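Local coordinates for protein ORF48 (Lactococcus phage TP901-1, PDB 3UH8) that forms part of the phage baseplate, its N-terminal immunoglobulin-like domain probably serving a structural role in the host-adhesion device, at residues A[4-9]-A[15-20]; A[48-53]-A[70-75]. One frame throughout, in Å; residues are numbered along the deposited sequence.

Contact 1: A[4-9]-A[15-20]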
loop_
_atom_site.group_PDB
_atom_site.type_symbol
_atom_site.label_atom_id
_atom_site.label_comp_id
_atom_site.label_asym_id
_atom_site.label_seq_id
_atom_site.Cartn_x
_atom_site.Cartn_y
_atom_site.Cartn_z
ATOM N N HIS A 4 4.339 -2.004 -10.074
ATOM C CA HIS A 4 5.516 -1.642 -9.284
ATOM C C HIS A 4 5.670 -2.553 -8.068
ATOM O O HIS A 4 4.911 -2.430 -7.105
ATOM C CB HIS A 4 5.488 -0.151 -8.892
ATOM C CG HIS A 4 5.400 0.777 -10.064
ATOM N ND1 HIS A 4 6.530 1.361 -10.609
ATOM C CD2 HIS A 4 4.318 1.174 -10.773
ATOM C CE1 HIS A 4 6.098 2.102 -11.618
ATOM N NE2 HIS A 4 4.772 2.017 -11.754
ATOM N N PHE A 5 6.638 -3.492 -8.131
ATOM C CA PHE A 5 6.883 -4.459 -7.061
ATOM C C PHE A 5 7.859 -3.992 -5.993
ATOM O O PHE A 5 8.987 -3.611 -6.306
ATOM C CB PHE A 5 7.287 -5.834 -7.610
ATOM C CG PHE A 5 7.434 -6.915 -6.560
ATOM C CD1 PHE A 5 6.319 -7.467 -5.944
ATOM C CD2 PHE A 5 8.689 -7.384 -6.193
ATOM C CE1 PHE A 5 6.456 -8.462 -4.969
ATOM C CE2 PHE A 5 8.825 -8.382 -5.224
ATOM C CZ PHE A 5 7.709 -8.915 -4.618
ATOM N N ILE A 6 7.415 -4.060 -4.725
ATOM C CA ILE A 6 8.172 -3.697 -3.520
ATOM C C ILE A 6 7.846 -4.650 -2.361
ATOM O O ILE A 6 6.757 -5.225 -2.322
ATOM C CB ILE A 6 7.987 -2.204 -3.098
ATOM C CG1 ILE A 6 6.501 -1.828 -2.874
ATOM C CG2 ILE A 6 8.711 -1.235 -4.049
ATOM C CD1 ILE A 6 6.287 -0.617 -1.996
ATOM N N THR A 7 8.787 -4.798 -1.416
ATOM C CA THR A 7 8.620 -5.629 -0.222
ATOM C C THR A 7 8.486 -4.691 0.985
ATOM O O THR A 7 9.399 -3.907 1.253
ATOM C CB THR A 7 9.786 -6.627 -0.081
ATOM O OG1 THR A 7 10.017 -7.272 -1.335
ATOM C CG2 THR A 7 9.536 -7.669 0.998
ATOM N N LEU A 8 7.346 -4.760 1.692
ATOM C CA LEU A 8 7.089 -3.901 2.848
ATOM C C LEU A 8 7.089 -4.650 4.167
ATOM O O LEU A 8 6.465 -5.705 4.283
ATOM C CB LEU A 8 5.791 -3.094 2.672
ATOM C CG LEU A 8 5.762 -2.126 1.490
ATOM C CD1 LEU A 8 4.370 -1.635 1.230
ATOM C CD2 LEU A 8 6.716 -0.959 1.696
ATOM N N SER A 9 7.781 -4.081 5.168
ATOM C CA SER A 9 7.917 -4.648 6.505
ATOM C C SER A 9 7.014 -3.978 7.546
ATOM O O SER A 9 6.684 -2.796 7.422
ATOM C CB SER A 9 9.373 -4.603 6.957
ATOM O OG SER A 9 9.539 -5.197 8.233
ATOM N N ASN A 15 12.454 2.413 4.116
ATOM C CA ASN A 15 13.243 3.400 3.358
ATOM C C ASN A 15 14.230 2.807 2.322
ATOM O O ASN A 15 14.773 3.559 1.508
ATOM C CB ASN A 15 13.989 4.329 4.326
ATOM C CG ASN A 15 14.954 3.615 5.245
ATOM O OD1 ASN A 15 14.585 2.698 5.979
ATOM N ND2 ASN A 15 16.216 4.009 5.210
ATOM N N ASN A 16 14.477 1.484 2.363
ATOM C CA ASN A 16 15.420 0.808 1.464
ATOM C C ASN A 16 14.775 0.171 0.223
ATOM O O ASN A 16 15.495 -0.308 -0.658
ATOM C CB ASN A 16 16.242 -0.221 2.241
ATOM N N ILE A 17 13.429 0.192 0.144
ATOM C CA ILE A 17 12.617 -0.371 -0.951
ATOM C C ILE A 17 12.951 0.233 -2.323
ATOM O O ILE A 17 13.561 1.305 -2.392
ATOM C CB ILE A 17 11.089 -0.255 -0.640
ATOM C CG1 ILE A 17 10.606 1.224 -0.646
ATOM C CG2 ILE A 17 10.729 -0.979 0.662
ATOM C CD1 ILE A 17 9.128 1.454 -0.820
ATOM N N GLY A 18 12.521 -0.448 -3.388
ATOM C CA GLY A 18 12.680 0.016 -4.763
ATOM C C GLY A 18 11.889 1.291 -4.984
ATOM O O GLY A 18 10.839 1.481 -4.362
ATOM N N ILE A 19 12.411 2.194 -5.823
ATOM C CA ILE A 19 11.764 3.483 -6.069
ATOM C C ILE A 19 10.577 3.382 -7.032
ATOM O O ILE A 19 10.762 3.145 -8.227
ATOM C CB ILE A 19 12.779 4.620 -6.394
ATOM C CG1 ILE A 19 13.830 4.746 -5.256
ATOM C CG2 ILE A 19 12.053 5.956 -6.631
ATOM C CD1 ILE A 19 15.037 5.637 -5.530
ATOM N N VAL A 20 9.357 3.553 -6.487
ATOM C CA VAL A 20 8.101 3.515 -7.240
ATOM C C VAL A 20 7.876 4.890 -7.867
ATOM O O VAL A 20 7.739 5.876 -7.143
ATOM C CB VAL A 20 6.897 3.058 -6.365
ATOM C CG1 VAL A 20 5.568 3.211 -7.107
ATOM C CG2 VAL A 20 7.078 1.621 -5.889
HETATM O O HOH W 1 11.805 -3.229 -4.346
#
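I6, on the strand 4-9, and I17 and V20, on the loop 15-20, make the apolar middle of this contact. I6 splits its two branches between the loop residues: its CD1 meets CD1 of I17 at 3.7 Å, while its CG2 rests on CG2 of V20 at 3.8 Å, those two side chains crossing at about a right angle. The first torsion of I6 (chi1 56°) sets CG1 between the backbone N and the carbonyl carbon and leaves CG2 beside N, which is how one residue can serve two neighbours. I17 is forked in the same way, its CG2 reaching back to CD2 of L8 at 4.1 Å. Isoleucine suits this place because it offers one branch near the backbone, CG2, and a longer arm ending in CD1 that can reach a different partner; valine fills the closer position with its two methyls.

V20 also serves H4. Its CG1 lies 4.2 Å from the centroid of the imidazole, 29° off the ring normal, an off-centre CH-pi contact, and it touches H4 CB at 3.8 Å as well.

Polar groups take a smaller share. No direct hydrogen bond joins the segments, although their touching parts run roughly antiparallel. A water lies between them instead, accepting from G18 N at 3.0 Å and donating a weak bond to F5 O. Carbonyl oxygens otherwise meet methyl groups, the shortest such approach being T7 O to I17 CG2 at 3.3 Å.

The strand's backbone pairs with strand 30-38, its parallel neighbour, through residues such as V33 and Q35, while F117 of strand 112-122 touches I6, L8 and I17. The chemistry thus implies a loop held against the strand mainly by apolar side chains, with one water, firmly bonded only at G18 N, where the backbones do not pair directly.

Contact 2: A[48-53]-A[70-75]; sequences LQPFFC and VSFDAK
F72 lays one face of its ring over the pyrrolidine of P50. CD of P50 sits 3.6 Å from the ring centroid and only 9° off the normal, a CH-pi contact centred on the face, and CG of P50 continues the overlap toward the ring's root, 3.8 Å from F72 CG. Proline is apt here because its CD, bonded to N, carries polarised hydrogens on a rigid ring that can lie against an aromatic face. With CG of F72 tucked over its own backbone (chi1 58°), the phenyl is turned toward 48-53.

The far end of the same ring meets Q49. Though its CB points away from 70-75, the chain bends at chi2 and brings the amide back, with OE1 3.4 Å from both CE2 and CZ of F72. Amide and ring planes stand 84° apart, so this is an upright approach and not a stack. NE2 holds the amide from its other end: it is hydrogen-bonded to V69 O and makes a weak bond to P50 O at 3.2 Å. The glutamine thereby combines an aliphatic chain that can fold back with a polar head for backbone carbonyls. The carbonyl O of L48 approaches CE1 of F72 more loosely, at 3.8 Å.

The contact belongs to the beta hairpin of strands 49-54 and 65-73, whose backbones pair nearby through P50 with V69 and F52 with E67. Strand 92-103 flanks 49-54 on its other edge and brings F100 to P50, while L79 of strand 78-82 touches both P50 and F72, and F45, from a loop, also reaches F72.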
loop_
_atom_site.group_PDB
_atom_site.type_symbol
_atom_site.label_atom_id
_atom_site.label_comp_id
_atom_site.label_asym_id
_atom_site.label_seq_id
_atom_site.Cartn_x
_atom_site.Cartn_y
_atom_site.Cartn_z
ATOM N N LEU A 48 -8.051 -10.938 7.227
ATOM C CA LEU A 48 -7.867 -9.489 7.300
ATOM C C LEU A 48 -7.903 -8.855 5.918
ATOM O O LEU A 48 -7.441 -9.451 4.939
ATOM C CB LEU A 48 -6.572 -9.095 8.041
ATOM C CG LEU A 48 -6.421 -9.528 9.509
ATOM C CD1 LEU A 48 -5.042 -9.196 10.028
ATOM C CD2 LEU A 48 -7.460 -8.875 10.399
ATOM N N GLN A 49 -8.455 -7.637 5.850
ATOM C CA GLN A 49 -8.604 -6.848 4.634
ATOM C C GLN A 49 -7.555 -5.726 4.588
ATOM O O GLN A 49 -7.503 -4.911 5.514
ATOM C CB GLN A 49 -10.039 -6.290 4.560
ATOM C CG GLN A 49 -10.309 -5.238 3.481
ATOM C CD GLN A 49 -10.248 -5.778 2.081
ATOM O OE1 GLN A 49 -10.678 -6.902 1.799
ATOM N NE2 GLN A 49 -9.719 -4.977 1.170
ATOM N N PRO A 50 -6.708 -5.666 3.533
ATOM C CA PRO A 50 -5.713 -4.584 3.462
ATOM C C PRO A 50 -6.310 -3.256 3.005
ATOM O O PRO A 50 -7.212 -3.228 2.167
ATOM C CB PRO A 50 -4.666 -5.109 2.477
ATOM C CG PRO A 50 -5.337 -6.181 1.704
ATOM C CD PRO A 50 -6.633 -6.554 2.354
ATOM N N PHE A 51 -5.802 -2.158 3.571
ATOM C CA PHE A 51 -6.248 -0.805 3.255
ATOM C C PHE A 51 -5.078 0.090 2.896
ATOM O O PHE A 51 -4.059 0.084 3.588
ATOM C CB PHE A 51 -7.033 -0.205 4.432
ATOM C CG PHE A 51 -8.471 -0.654 4.517
ATOM C CD1 PHE A 51 -9.482 0.091 3.926
ATOM C CD2 PHE A 51 -8.815 -1.820 5.186
ATOM C CE1 PHE A 51 -10.815 -0.327 4.003
ATOM C CE2 PHE A 51 -10.148 -2.228 5.275
ATOM C CZ PHE A 51 -11.137 -1.485 4.672
ATOM N N PHE A 52 -5.225 0.857 1.809
ATOM C CA PHE A 52 -4.210 1.807 1.371
ATOM C C PHE A 52 -4.475 3.120 2.100
ATOM O O PHE A 52 -5.508 3.754 1.873
ATOM C CB PHE A 52 -4.237 1.990 -0.160
ATOM C CG PHE A 52 -3.346 3.099 -0.674
ATOM C CD1 PHE A 52 -1.980 2.899 -0.834
ATOM C CD2 PHE A 52 -3.872 4.346 -0.991
ATOM C CE1 PHE A 52 -1.158 3.925 -1.305
ATOM C CE2 PHE A 52 -3.049 5.368 -1.472
ATOM C CZ PHE A 52 -1.697 5.153 -1.624
ATOM N N CYS A 53 -3.559 3.504 2.999
ATOM C CA CYS A 53 -3.688 4.735 3.768
ATOM C C CYS A 53 -2.660 5.759 3.299
ATOM O O CYS A 53 -1.481 5.654 3.639
ATOM C CB CYS A 53 -3.584 4.462 5.267
ATOM S SG CYS A 53 -4.796 3.271 5.896
ATOM N N VAL A 70 -8.289 -4.021 -3.577
ATOM C CA VAL A 70 -9.138 -4.994 -4.267
ATOM C C VAL A 70 -8.541 -6.407 -4.298
ATOM O O VAL A 70 -9.169 -7.321 -3.771
ATOM C CB VAL A 70 -9.643 -4.498 -5.656
ATOM C CG1 VAL A 70 -10.642 -5.478 -6.275
ATOM C CG2 VAL A 70 -10.263 -3.107 -5.555
ATOM N N SER A 71 -7.345 -6.585 -4.887
ATOM C CA SER A 71 -6.707 -7.902 -5.020
ATOM C C SER A 71 -5.582 -8.152 -4.021
ATOM O O SER A 71 -4.712 -7.297 -3.839
ATOM C CB SER A 71 -6.210 -8.114 -6.445
ATOM O OG SER A 71 -7.245 -7.872 -7.383
ATOM N N PHE A 72 -5.601 -9.342 -3.387
ATOM C CA PHE A 72 -4.606 -9.765 -2.398
ATOM C C PHE A 72 -4.571 -11.272 -2.185
ATOM O O PHE A 72 -5.599 -11.942 -2.262
ATOM C CB PHE A 72 -4.794 -9.038 -1.043
ATOM C CG PHE A 72 -6.138 -9.211 -0.372
ATOM C CD1 PHE A 72 -6.316 -10.159 0.628
ATOM C CD2 PHE A 72 -7.219 -8.408 -0.723
ATOM C CE1 PHE A 72 -7.559 -10.314 1.254
ATOM C CE2 PHE A 72 -8.460 -8.571 -0.101
ATOM C CZ PHE A 72 -8.620 -9.515 0.887
ATOM N N ASP A 73 -3.372 -11.789 -1.900
ATOM C CA ASP A 73 -3.123 -13.184 -1.564
ATOM C C ASP A 73 -2.620 -13.143 -0.119
ATOM O O ASP A 73 -1.422 -12.976 0.122
ATOM C CB ASP A 73 -2.095 -13.809 -2.534
ATOM C CG ASP A 73 -1.757 -15.282 -2.333
ATOM O OD1 ASP A 73 -2.290 -15.898 -1.382
ATOM O OD2 ASP A 73 -0.961 -15.818 -3.132
ATOM N N ALA A 74 -3.570 -13.216 0.836
ATOM C CA ALA A 74 -3.327 -13.160 2.283
ATOM C C ALA A 74 -2.371 -14.250 2.778
ATOM O O ALA A 74 -1.552 -13.983 3.660
ATOM C CB ALA A 74 -4.647 -13.227 3.039
ATOM N N LYS A 75 -2.457 -15.459 2.183
ATOM C CA LYS A 75 -1.620 -16.616 2.504
ATOM C C LYS A 75 -0.142 -16.386 2.157
ATOM O O LYS A 75 0.721 -16.647 2.997
ATOM C CB LYS A 75 -2.155 -17.877 1.806
#

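Overall arrangement
From the N terminus, strand 2-9 is followed by a short loop that turns back along it, and contact 1 closes that loop with five residues between its segments. The chain then runs through strands 21-23, 30-38 and 41-42 before contact 2 opens, closing a longer excursion that spans the turn of the 49-54/65-73 hairpin. The two therefore follow in series, neither nesting nor crossing. The centres of contact 1 and contact 2 lie about 17 Å apart. Their nearest atoms are about 8 Å apart, without touching. Both reach the same mixed sheet: contact 1 ties the first strand to the approach to 21-23, whereas contact 2 fastens together the hairpin strands of this immunoglobulin-like domain.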